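Local coordinates for protein GH3 beta-N-acetylglucosaminidase (Paenibacillaceae, PDB 6K5J) that hydrolyses beta-linked N-acetylglucosamine residues as a family 3 glycoside hydrolase, at residues G284-V289 with D310-A315; K14-Q19 with R325-V330; R222-V227 with L259-V264; D74-L79 with R332-K337. All blocks are in the same frame, centred on the assembly; numbering follows the deposited sequence.

Interaction 1: residues G284-V289 with D310-A315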
loop_
_atom_site.group_PDB
_atom_site.type_symbol
_atom_site.label_atom_id
_atom_site.label_comp_id
_atom_site.label_asym_id
_atom_site.label_seq_id
_atom_site.Cartn_x
_atom_site.Cartn_y
_atom_site.Cartn_z
ATOM N N GLY A 284 -5.943 11.368 -20.971
ATOM C CA GLY A 284 -5.884 11.499 -19.524
ATOM C C GLY A 284 -4.611 12.185 -19.065
ATOM O O GLY A 284 -4.635 13.014 -18.149
ATOM N N ALA A 285 -3.481 11.853 -19.694
ATOM C CA ALA A 285 -2.222 12.518 -19.369
ATOM C C ALA A 285 -2.336 14.027 -19.560
ATOM O O ALA A 285 -1.969 14.810 -18.677
ATOM C CB ALA A 285 -1.096 11.959 -20.237
ATOM N N VAL A 286 -2.834 14.446 -20.725
ATOM C CA VAL A 286 -3.001 15.870 -21.015
ATOM C C VAL A 286 -3.942 16.505 -20.003
ATOM O O VAL A 286 -3.663 17.574 -19.450
ATOM C CB VAL A 286 -3.507 16.063 -22.459
ATOM C CG1 VAL A 286 -3.827 17.535 -22.730
ATOM C CG2 VAL A 286 -2.486 15.535 -23.446
ATOM N N GLN A 287 -5.072 15.852 -19.739
ATOM C CA GLN A 287 -6.052 16.435 -18.833
ATOM C C GLN A 287 -5.541 16.488 -17.400
ATOM O O GLN A 287 -5.901 17.406 -16.649
ATOM C CB GLN A 287 -7.359 15.655 -18.905
ATOM C CG GLN A 287 -8.252 16.096 -20.047
ATOM C CD GLN A 287 -9.465 15.213 -20.199
ATOM O OE1 GLN A 287 -9.574 14.442 -21.153
ATOM N NE2 GLN A 287 -10.386 15.318 -19.256
ATOM N N ALA A 288 -4.701 15.525 -17.004
ATOM C CA ALA A 288 -4.109 15.561 -15.668
ATOM C C ALA A 288 -3.180 16.759 -15.496
ATOM O O ALA A 288 -3.206 17.431 -14.456
ATOM C CB ALA A 288 -3.355 14.258 -15.400
ATOM N N VAL A 289 -2.338 17.036 -16.487
ATOM C CA VAL A 289 -1.484 18.218 -16.393
ATOM C C VAL A 289 -2.340 19.478 -16.365
ATOM O O VAL A 289 -2.116 20.383 -15.555
ATOM C CB VAL A 289 -0.467 18.251 -17.550
ATOM C CG1 VAL A 289 0.232 19.609 -17.591
ATOM C CG2 VAL A 289 0.557 17.110 -17.397
ATOM N N ASP A 310 3.638 11.224 -26.098
ATOM C CA ASP A 310 3.258 11.830 -27.372
ATOM C C ASP A 310 2.116 12.820 -27.197
ATOM O O ASP A 310 2.125 13.899 -27.796
ATOM C CB ASP A 310 2.845 10.744 -28.376
ATOM C CG ASP A 310 4.036 10.006 -28.983
ATOM O OD1 ASP A 310 5.161 10.543 -28.958
ATOM O OD2 ASP A 310 3.835 8.880 -29.489
ATOM N N ALA A 311 1.112 12.462 -26.395
ATOM C CA ALA A 311 -0.027 13.353 -26.199
ATOM C C ALA A 311 0.384 14.633 -25.478
ATOM O O ALA A 311 -0.106 15.721 -25.807
ATOM C CB ALA A 311 -1.127 12.623 -25.434
ATOM N N LEU A 312 1.279 14.526 -24.489
ATOM C CA LEU A 312 1.728 15.714 -23.765
ATOM C C LEU A 312 2.513 16.643 -24.680
ATOM O O LEU A 312 2.304 17.861 -24.672
ATOM C CB LEU A 312 2.581 15.316 -22.557
ATOM C CG LEU A 312 1.795 14.740 -21.371
ATOM C CD1 LEU A 312 2.755 14.125 -20.345
ATOM C CD2 LEU A 312 0.938 15.818 -20.734
ATOM N N LEU A 313 3.424 16.080 -25.476
ATOM C CA LEU A 313 4.172 16.891 -26.429
ATOM C C LEU A 313 3.235 17.559 -27.434
ATOM O O LEU A 313 3.361 18.758 -27.714
ATOM C CB LEU A 313 5.212 16.030 -27.142
ATOM C CG LEU A 313 6.144 16.807 -28.070
ATOM C CD1 LEU A 313 7.017 17.770 -27.276
ATOM C CD2 LEU A 313 7.004 15.863 -28.900
ATOM N N ALA A 314 2.283 16.799 -27.980
ATOM C CA ALA A 314 1.365 17.364 -28.968
ATOM C C ALA A 314 0.523 18.484 -28.369
ATOM O O ALA A 314 0.210 19.470 -29.050
ATOM C CB ALA A 314 0.464 16.269 -29.542
ATOM N N ALA A 315 0.149 18.348 -27.094
ATOM C CA ALA A 315 -0.650 19.375 -26.432
ATOM C C ALA A 315 0.129 20.677 -26.276
ATOM O O ALA A 315 -0.444 21.765 -26.408
ATOM C CB ALA A 315 -1.132 18.870 -25.072
#

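Interaction 2: residues K14-Q19 with R325-V330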
loop_
_atom_site.group_PDB
_atom_site.type_symbol
_atom_site.label_atom_id
_atom_site.label_comp_id
_atom_site.label_asym_id
_atom_site.label_seq_id
_atom_site.Cartn_x
_atom_site.Cartn_y
_atom_site.Cartn_z
ATOM N N LYS A 14 11.335 18.462 -25.399
ATOM C CA LYS A 14 11.131 17.027 -25.230
ATOM C C LYS A 14 11.641 16.555 -23.870
ATOM O O LYS A 14 11.047 15.659 -23.254
ATOM C CB LYS A 14 11.813 16.254 -26.361
ATOM C CG LYS A 14 10.882 15.903 -27.520
ATOM C CD LYS A 14 11.499 14.850 -28.453
ATOM C CE LYS A 14 11.544 13.454 -27.801
ATOM N NZ LYS A 14 10.216 12.992 -27.265
ATOM N N GLN A 15 12.744 17.134 -23.385
ATOM C CA GLN A 15 13.214 16.789 -22.045
ATOM C C GLN A 15 12.246 17.274 -20.972
ATOM O O GLN A 15 12.045 16.595 -19.959
ATOM C CB GLN A 15 14.590 17.384 -21.789
ATOM C CG GLN A 15 15.745 16.685 -22.458
ATOM C CD GLN A 15 17.030 17.457 -22.240
ATOM O OE1 GLN A 15 17.122 18.636 -22.592
ATOM N NE2 GLN A 15 18.014 16.812 -21.626
ATOM N N LYS A 16 11.678 18.469 -21.143
ATOM C CA LYS A 16 10.725 18.963 -20.152
ATOM C C LYS A 16 9.495 18.072 -20.103
ATOM O O LYS A 16 9.022 17.711 -19.016
ATOM C CB LYS A 16 10.321 20.407 -20.460
ATOM C CG LYS A 16 11.459 21.423 -20.380
ATOM C CD LYS A 16 10.911 22.826 -20.613
ATOM C CE LYS A 16 12.029 23.834 -20.823
ATOM N NZ LYS A 16 11.471 25.193 -21.071
ATOM N N VAL A 17 8.977 17.690 -21.269
ATOM C CA VAL A 17 7.800 16.828 -21.298
ATOM C C VAL A 17 8.128 15.478 -20.675
ATOM O O VAL A 17 7.332 14.920 -19.911
ATOM C CB VAL A 17 7.270 16.697 -22.740
ATOM C CG1 VAL A 17 6.384 15.455 -22.894
ATOM C CG2 VAL A 17 6.499 17.960 -23.132
ATOM N N GLY A 18 9.310 14.938 -20.981
ATOM C CA GLY A 18 9.704 13.662 -20.400
ATOM C C GLY A 18 9.771 13.683 -18.882
ATOM O O GLY A 18 9.462 12.678 -18.231
ATOM N N GLN A 19 10.167 14.822 -18.298
ATOM C CA GLN A 19 10.219 14.939 -16.841
ATOM C C GLN A 19 8.866 14.661 -16.198
ATOM O O GLN A 19 8.809 14.237 -15.039
ATOM C CB GLN A 19 10.697 16.332 -16.431
ATOM C CG GLN A 19 12.193 16.521 -16.513
ATOM C CD GLN A 19 12.948 15.543 -15.632
ATOM O OE1 GLN A 19 12.868 15.601 -14.400
ATOM N NE2 GLN A 19 13.677 14.628 -16.262
ATOM N N ARG A 325 3.190 26.660 -17.875
ATOM C CA ARG A 325 2.599 25.520 -17.181
ATOM C C ARG A 325 3.572 24.352 -17.112
ATOM O O ARG A 325 3.778 23.767 -16.041
ATOM C CB ARG A 325 1.296 25.106 -17.865
ATOM C CG ARG A 325 0.615 23.913 -17.214
ATOM C CD ARG A 325 0.170 24.199 -15.774
ATOM N NE ARG A 325 -0.232 22.951 -15.123
ATOM C CZ ARG A 325 0.626 22.099 -14.569
ATOM N NH1 ARG A 325 1.920 22.378 -14.559
ATOM N NH2 ARG A 325 0.190 20.972 -14.015
ATOM N N ILE A 326 4.208 24.021 -18.239
ATOM C CA ILE A 326 5.184 22.933 -18.267
ATOM C C ILE A 326 6.357 23.234 -17.346
ATOM O O ILE A 326 6.797 22.370 -16.572
ATOM C CB ILE A 326 5.672 22.684 -19.704
ATOM C CG1 ILE A 326 4.532 22.150 -20.567
ATOM C CG2 ILE A 326 6.815 21.694 -19.681
ATOM C CD1 ILE A 326 4.278 20.656 -20.384
ATOM N N ASP A 327 6.908 24.454 -17.443
ATOM C CA ASP A 327 8.019 24.845 -16.574
ATOM C C ASP A 327 7.630 24.785 -15.102
ATOM O O ASP A 327 8.480 24.512 -14.254
ATOM C CB ASP A 327 8.502 26.264 -16.899
ATOM C CG ASP A 327 9.198 26.370 -18.245
ATOM O OD1 ASP A 327 9.736 25.360 -18.742
ATOM O OD2 ASP A 327 9.224 27.493 -18.799
ATOM N N ARG A 328 6.372 25.097 -14.781
ATOM C CA ARG A 328 5.912 25.032 -13.397
ATOM C C ARG A 328 6.107 23.630 -12.821
ATOM O O ARG A 328 6.687 23.471 -11.741
ATOM C CB ARG A 328 4.444 25.461 -13.316
ATOM C CG ARG A 328 3.964 25.878 -11.937
ATOM C CD ARG A 328 2.432 25.940 -11.885
ATOM N NE ARG A 328 1.903 26.792 -12.948
ATOM C CZ ARG A 328 0.645 26.762 -13.378
ATOM N NH1 ARG A 328 -0.224 25.932 -12.824
ATOM N NH2 ARG A 328 0.257 27.561 -14.367
ATOM N N SER A 329 5.639 22.599 -13.539
ATOM C CA SER A 329 5.815 21.224 -13.060
ATOM C C SER A 329 7.273 20.804 -13.074
ATOM O O SER A 329 7.742 20.146 -12.140
ATOM C CB SER A 329 4.990 20.239 -13.895
ATOM O OG SER A 329 3.604 20.426 -13.687
ATOM N N VAL A 330 8.000 21.132 -14.142
ATOM C CA VAL A 330 9.421 20.787 -14.193
ATOM C C VAL A 330 10.153 21.372 -12.993
ATOM O O VAL A 330 11.003 20.714 -12.384
ATOM C CB VAL A 330 10.040 21.264 -15.523
ATOM C CG1 VAL A 330 11.569 21.195 -15.462
ATOM C CG2 VAL A 330 9.509 20.425 -16.685
#

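Interaction 3: residues R222-V227 with L259-V264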
loop_
_atom_site.group_PDB
_atom_site.type_symbol
_atom_site.label_atom_id
_atom_site.label_comp_id
_atom_site.label_asym_id
_atom_site.label_seq_id
_atom_site.Cartn_x
_atom_site.Cartn_y
_atom_site.Cartn_z
ATOM N N ARG A 222 3.204 20.076 7.535
ATOM C CA ARG A 222 4.496 19.682 8.077
ATOM C C ARG A 222 5.563 19.487 7.011
ATOM O O ARG A 222 6.746 19.395 7.354
ATOM C CB ARG A 222 4.356 18.405 8.911
ATOM C CG ARG A 222 3.697 18.666 10.256
ATOM C CD ARG A 222 3.093 17.405 10.844
ATOM N NE ARG A 222 2.457 17.674 12.135
ATOM C CZ ARG A 222 1.262 18.242 12.284
ATOM N NH1 ARG A 222 0.552 18.604 11.222
ATOM N NH2 ARG A 222 0.771 18.446 13.501
ATOM N N GLY A 223 5.183 19.433 5.741
ATOM C CA GLY A 223 6.152 19.261 4.679
ATOM C C GLY A 223 6.131 17.861 4.108
ATOM O O GLY A 223 6.661 16.934 4.730
ATOM N N VAL A 224 5.507 17.677 2.943
ATOM C CA VAL A 224 5.460 16.371 2.288
ATOM C C VAL A 224 5.920 16.528 0.841
ATOM O O VAL A 224 5.523 17.469 0.144
ATOM C CB VAL A 224 4.055 15.732 2.367
ATOM C CG1 VAL A 224 3.007 16.598 1.666
ATOM C CG2 VAL A 224 4.078 14.295 1.795
ATOM N N ASP A 225 6.766 15.601 0.391
ATOM C CA ASP A 225 7.421 15.749 -0.906
ATOM C C ASP A 225 6.448 15.616 -2.068
ATOM O O ASP A 225 6.639 16.264 -3.101
ATOM C CB ASP A 225 8.538 14.716 -1.062
ATOM C CG ASP A 225 9.792 15.092 -0.298
ATOM O OD1 ASP A 225 9.884 16.243 0.194
ATOM O OD2 ASP A 225 10.683 14.235 -0.188
ATOM N N ALA A 226 5.418 14.778 -1.936
ATOM C CA ALA A 226 4.523 14.532 -3.057
ATOM C C ALA A 226 3.153 14.122 -2.539
ATOM O O ALA A 226 3.007 13.658 -1.406
ATOM C CB ALA A 226 5.100 13.469 -4.012
ATOM N N VAL A 227 2.142 14.362 -3.379
ATOM C CA VAL A 227 0.756 13.965 -3.153
ATOM C C VAL A 227 0.283 13.229 -4.408
ATOM O O VAL A 227 0.462 13.731 -5.526
ATOM C CB VAL A 227 -0.140 15.192 -2.860
ATOM C CG1 VAL A 227 -1.624 14.802 -2.733
ATOM C CG2 VAL A 227 0.331 15.929 -1.593
ATOM N N LEU A 259 -5.417 24.648 -0.152
ATOM C CA LEU A 259 -4.457 24.022 0.745
ATOM C C LEU A 259 -3.034 24.518 0.534
ATOM O O LEU A 259 -2.146 24.161 1.318
ATOM C CB LEU A 259 -4.514 22.487 0.591
ATOM C CG LEU A 259 -5.630 21.720 1.318
ATOM C CD1 LEU A 259 -6.988 22.406 1.304
ATOM C CD2 LEU A 259 -5.771 20.296 0.782
ATOM N N GLY A 260 -2.794 25.327 -0.496
ATOM C CA GLY A 260 -1.486 25.935 -0.688
ATOM C C GLY A 260 -0.363 24.984 -1.054
ATOM O O GLY A 260 0.809 25.312 -0.856
ATOM N N TYR A 261 -0.673 23.809 -1.579
ATOM C CA TYR A 261 0.370 22.829 -1.842
ATOM C C TYR A 261 1.107 23.164 -3.135
ATOM O O TYR A 261 0.503 23.182 -4.208
ATOM C CB TYR A 261 -0.218 21.427 -1.922
ATOM C CG TYR A 261 0.862 20.383 -1.993
ATOM C CD1 TYR A 261 1.787 20.261 -0.967
ATOM C CD2 TYR A 261 0.992 19.556 -3.106
ATOM C CE1 TYR A 261 2.799 19.304 -1.019
ATOM C CE2 TYR A 261 1.996 18.599 -3.172
ATOM C CZ TYR A 261 2.892 18.479 -2.126
ATOM O OH TYR A 261 3.891 17.538 -2.183
ATOM N N ASP A 262 2.413 23.415 -3.036
ATOM C CA ASP A 262 3.237 23.699 -4.204
ATOM C C ASP A 262 4.245 22.587 -4.477
ATOM O O ASP A 262 5.184 22.784 -5.255
ATOM C CB ASP A 262 3.947 25.052 -4.043
ATOM C CG ASP A 262 4.564 25.565 -5.357
ATOM O OD1 ASP A 262 3.954 25.387 -6.440
ATOM O OD2 ASP A 262 5.672 26.143 -5.301
ATOM N N GLY A 263 4.066 21.418 -3.866
ATOM C CA GLY A 263 4.941 20.294 -4.109
ATOM C C GLY A 263 4.509 19.495 -5.326
ATOM O O GLY A 263 3.675 19.914 -6.131
ATOM N N VAL A 264 5.075 18.298 -5.432
ATOM C CA VAL A 264 4.861 17.448 -6.598
ATOM C C VAL A 264 3.523 16.736 -6.457
ATOM O O VAL A 264 3.250 16.099 -5.435
ATOM C CB VAL A 264 6.011 16.440 -6.751
ATOM C CG1 VAL A 264 5.646 15.362 -7.781
ATOM C CG2 VAL A 264 7.321 17.163 -7.124
#

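Interaction 4: residues D74-L79 with R332-K337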
loop_
_atom_site.group_PDB
_atom_site.type_symbol
_atom_site.label_atom_id
_atom_site.label_comp_id
_atom_site.label_asym_id
_atom_site.label_seq_id
_atom_site.Cartn_x
_atom_site.Cartn_y
_atom_site.Cartn_z
ATOM N N ASP A 74 23.287 12.349 -20.601
ATOM C CA ASP A 74 23.066 13.755 -20.259
ATOM C C ASP A 74 21.599 14.048 -19.974
ATOM O O ASP A 74 21.061 15.083 -20.374
ATOM C CB ASP A 74 23.618 14.677 -21.348
ATOM C CG ASP A 74 25.129 14.599 -21.438
ATOM O OD1 ASP A 74 25.791 14.707 -20.377
ATOM O OD2 ASP A 74 25.651 14.392 -22.554
ATOM N N ASN A 75 20.949 13.135 -19.264
ATOM C CA ASN A 75 19.588 13.346 -18.804
ATOM C C ASN A 75 19.562 13.623 -17.304
ATOM O O ASN A 75 20.490 13.292 -16.566
ATOM C CB ASN A 75 18.714 12.136 -19.148
ATOM C CG ASN A 75 18.270 12.149 -20.595
ATOM O OD1 ASN A 75 17.448 12.973 -20.989
ATOM N ND2 ASN A 75 18.822 11.244 -21.396
ATOM N N VAL A 76 18.477 14.254 -16.866
ATOM C CA VAL A 76 18.309 14.595 -15.450
ATOM C C VAL A 76 18.301 13.312 -14.623
ATOM O O VAL A 76 17.766 12.285 -15.089
ATOM C CB VAL A 76 17.005 15.397 -15.262
ATOM C CG1 VAL A 76 16.729 15.694 -13.813
ATOM C CG2 VAL A 76 17.073 16.696 -16.066
ATOM N N PRO A 77 18.903 13.283 -13.426
ATOM C CA PRO A 77 18.807 12.082 -12.581
ATOM C C PRO A 77 17.356 11.701 -12.319
ATOM O O PRO A 77 16.459 12.545 -12.334
ATOM C CB PRO A 77 19.512 12.496 -11.282
ATOM C CG PRO A 77 20.448 13.587 -11.694
ATOM C CD PRO A 77 19.757 14.321 -12.820
ATOM N N LEU A 78 17.136 10.409 -12.076
ATOM C CA LEU A 78 15.788 9.851 -12.031
ATOM C C LEU A 78 15.218 9.796 -10.619
ATOM O O LEU A 78 15.923 9.473 -9.657
ATOM C CB LEU A 78 15.789 8.430 -12.595
ATOM C CG LEU A 78 16.182 8.246 -14.057
ATOM C CD1 LEU A 78 16.512 6.784 -14.296
ATOM C CD2 LEU A 78 15.033 8.694 -14.947
ATOM N N LEU A 79 13.921 10.071 -10.509
ATOM C CA LEU A 79 13.155 9.533 -9.393
ATOM C C LEU A 79 12.918 8.041 -9.621
ATOM O O LEU A 79 12.601 7.607 -10.730
ATOM C CB LEU A 79 11.819 10.272 -9.245
ATOM C CG LEU A 79 11.920 11.717 -8.738
ATOM C CD1 LEU A 79 10.610 12.475 -8.996
ATOM C CD2 LEU A 79 12.286 11.729 -7.250
ATOM N N ARG A 332 9.001 22.021 -9.975
ATOM C CA ARG A 332 8.699 21.264 -8.765
ATOM C C ARG A 332 9.427 19.926 -8.753
ATOM O O ARG A 332 9.939 19.504 -7.710
ATOM C CB ARG A 332 7.193 21.052 -8.640
ATOM C CG ARG A 332 6.377 22.328 -8.572
ATOM C CD ARG A 332 4.910 21.966 -8.443
ATOM N NE ARG A 332 4.025 23.112 -8.263
ATOM C CZ ARG A 332 3.053 23.466 -9.106
ATOM N NH1 ARG A 332 2.820 22.764 -10.216
ATOM N NH2 ARG A 332 2.290 24.518 -8.824
ATOM N N LEU A 333 9.497 19.249 -9.908
ATOM C CA LEU A 333 10.182 17.959 -9.966
ATOM C C LEU A 333 11.690 18.112 -9.773
ATOM O O LEU A 333 12.312 17.333 -9.043
ATOM C CB LEU A 333 9.863 17.255 -11.288
ATOM C CG LEU A 333 8.397 16.834 -11.367
ATOM C CD1 LEU A 333 7.926 16.725 -12.827
ATOM C CD2 LEU A 333 8.185 15.530 -10.595
ATOM N N LEU A 334 12.296 19.117 -10.403
ATOM C CA LEU A 334 13.729 19.330 -10.214
ATOM C C LEU A 334 14.055 19.708 -8.768
ATOM O O LEU A 334 15.102 19.312 -8.242
ATOM C CB LEU A 334 14.221 20.402 -11.190
ATOM C CG LEU A 334 14.168 20.050 -12.680
ATOM C CD1 LEU A 334 14.776 21.151 -13.532
ATOM C CD2 LEU A 334 14.871 18.733 -12.968
ATOM N N ALA A 335 13.169 20.466 -8.106
ATOM C CA ALA A 335 13.412 20.841 -6.714
ATOM C C ALA A 335 13.373 19.621 -5.802
ATOM O O ALA A 335 14.216 19.477 -4.910
ATOM C CB ALA A 335 12.390 21.884 -6.252
ATOM N N LEU A 336 12.407 18.723 -6.023
ATOM C CA LEU A 336 12.361 17.482 -5.257
ATOM C C LEU A 336 13.619 16.645 -5.495
ATOM O O LEU A 336 14.221 16.116 -4.547
ATOM C CB LEU A 336 11.101 16.692 -5.641
ATOM C CG LEU A 336 10.979 15.323 -4.958
ATOM C CD1 LEU A 336 11.017 15.487 -3.454
ATOM C CD2 LEU A 336 9.702 14.604 -5.396
ATOM N N LYS A 337 14.038 16.538 -6.753
ATOM C CA LYS A 337 15.198 15.719 -7.092
ATOM C C LYS A 337 16.468 16.260 -6.444
ATOM O O LYS A 337 17.323 15.487 -5.996
ATOM C CB LYS A 337 15.353 15.647 -8.611
ATOM C CG LYS A 337 14.336 14.714 -9.287
ATOM C CD LYS A 337 14.477 14.740 -10.800
ATOM C CE LYS A 337 13.623 13.638 -11.437
ATOM N NZ LYS A 337 13.920 13.432 -12.878
#

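Interaction 1: residues G284-V289 with D310-A315
Two successive barrel helices, 281-291 and 302-317, pack against each other here through Val286 and Leu312, the residues whose CA atoms lie nearest, 5.5 Å apart. The axes of segments 284-289 and 310-315 come within 8.6 Å at a crossing angle of -55°, a spacing that small side chains make possible. Val286 sets both of its methyls against the partner helix. Val286 CG1, turned anti to the backbone N (chi1 174°), meets Ala315 CB at 3.8 Å. Val286 CG2 drops onto the turn before it, where it comes within 3.4 Å of the carbonyl oxygen of Ala311 and also touches that residue's CB. Between them, Ala311 and Ala315, one helical turn apart, give this valine a shallow seat.

Strand 296-298 lies between the two helices in sequence, so the three form a helix-strand-helix unit in the TIM-barrel-like catalytic domain, both helices resting on Ile296. Ala285, Val289 and Leu312 all touch that isoleucine, which places this side of the contact toward the barrel wall.

Leu312 answers from the second helix. Leu312 CG lies beside the backbone N (chi1 -74°) and so opposite the carbonyl carbon, and the chain then reaches forward so that Leu312 CD2 meets Val289 CG2 at 3.6 Å, the two side chains crossing obliquely. The same CD2 lies 3.7 Å from the carbonyl oxygen of Ala285, while Ala285 CB faces Leu312 CG at 4.2 Å. No hydrogen bond links the two segments. Leu312 also touches Val17 of helix 13-19, and Val289 touches Ile321 in the loop that follows helix 302-317.

Interaction 2: residues K14-Q19 with R325-V330
Asp327 OD1 receives Lys16 NZ at 2.9 Å, a salt bridge made through the syn lone pair, on the side of the other carboxylate oxygen. The lysine gets there as an extended chain beyond CG, and its methylene carbons run close to the same oxygen: Lys16 CD lies 3.4 Å from Asp327 OD1. Both residues are partly exposed, so the pair spans the outer border of an otherwise apolar contact.

Beneath it, the root of Lys16 does the packing. Its CB sits against Ile326 CG2 at 3.8 Å and against Val330 CG2 at 3.9 Å, between residues one helical turn apart. With Val330 CG1 anti to the backbone N (chi1 167°), Val330 CG2 is left beside that N; it also lies 3.6 Å from the carbonyl oxygen of Lys16 and reaches Gln19 CB at longer range. Val17 CG2 adds a distant touch on Ile326 CD1. The amide oxygen of Gln19 is hydrogen-bonded beyond this contact, to Lys337.

The axes of segments 14-19 and 325-330 come within 9.4 Å at a crossing angle of 56°. Helix 13-19, next to the amino-terminal end of the model, thus lies across helix 323-339, while helix 302-317 borders both, touching Val17 through Leu312 and Ile326 through Val316.

Interaction 3: residues R222-V227 with L259-V264
Val227 CG2 lies over one face of the Tyr261 ring, 3.9 Å from its centroid and 26° off the ring normal, a CH-pi contact displaced toward the rim; its closest ring atom is CE2. The opposite face carries the backbone N of Gly263, above the ring centre, so the ring is sandwiched between a methyl group and its own chain as that chain turns back. Tyr261 CG stands anti to the backbone N (chi1 -172°), which sends the ring across to the other segment. Val224 approaches at about a right angle, with Val224 CG1 3.8 Å from Tyr261 CE1.

Further out, Ala226 CB and Val264 CB lie on the same face of a short parallel sheet. Strand 226-229, helix 249-258 and strand 264-266 make up a beta-alpha-beta crossover of the TIM-barrel-like domain, and Ala226 pairs with Val264 where the two strands begin. Val227 N donates to Val264 O at 2.9 Å, nearly along the C=O axis. Val264 N reaches Asp225 O only weakly, at 3.5 Å. Ala226 CA adds a CA-H...O contact to Val264 O at 3.1 Å.

At the polar edge Tyr261 OH donates to Val224 O at 2.8 Å, lying above the carbonyl plane, 43° out of it. The carboxylate of Asp225 is directed elsewhere, to Arg339 and Arg340.

The phenol therefore serves a backbone carbonyl just ahead of the strand, while its ring packs beside the pairing, against Val227 and Val224; together they tie the loop after helix 249-258 to the neighbouring strand's start by both polar and apolar means.

Interaction 4: residues D74-L79 with R332-K337
Lys337 and Leu79 form the tight, buried half of this contact. The lysine side chain runs extended beyond CG and aslant beside the leucine: Lys337 CE lies 3.7 Å from Leu79 CG, and Lys337 CG is 3.9 Å from the same atom. Leu79 CD1 continues inward, more distantly, to Leu333 CD2 at 4.2 Å and to Leu336 CD2. At the lysine's far end Lys337 NZ donates to Pro77 O at 2.7 Å, with a C=O...donor angle of 154° and a tilt of 15° from the carbonyl plane.

The outer half is smaller and lies nearer solvent. There Val76 CG1, held anti to the backbone N (chi1 176°), meets Leu334 CD2 at 3.7 Å, the two side chains crossing at about a right angle; both residues are partly exposed. Pro77, also partly exposed, contributes its carbonyl rather than its ring. Val76 CG1 lies 3.7 Å from Lys337 NZ as well, so this methyl borders the ammonium group.

The loop comes between helix 56-72 and strand 79-81 of the barrel, and helix 323-339 packs against it. Lys337 NZ has two further acceptors, Gly44 O and Gln19 OE1. Three oxygens thus surround an ammonium group on a buried residue, none of them from a carboxylate: neutral dipoles probably offset the cost of burying the charge, and the aliphatic chain is left to pack with Leu79.

Overall arrangement
Helix 323-339 joins interaction 2 to interaction 4, whose centres are 11 Å apart; a probable hydrogen bond between Gln19 and Lys337 also links the two. Interaction 1 borders interaction 2 equally closely, with Val289 O 2.8 Å from Arg325 NH2 in a probable hydrogen bond. Interaction 3 meets interaction 4 at a salt bridge, Asp262 OD1 to Arg332 NE, 2.9 Å, although it does not touch interactions 1 or 2. Along the chain, interactions 1 and 3 are nested within the loops closed by 2 and 4. The bound N-acetylglucosamine lies about 11 Å from the Ala226 side chain and about 13 Å from that of Leu79.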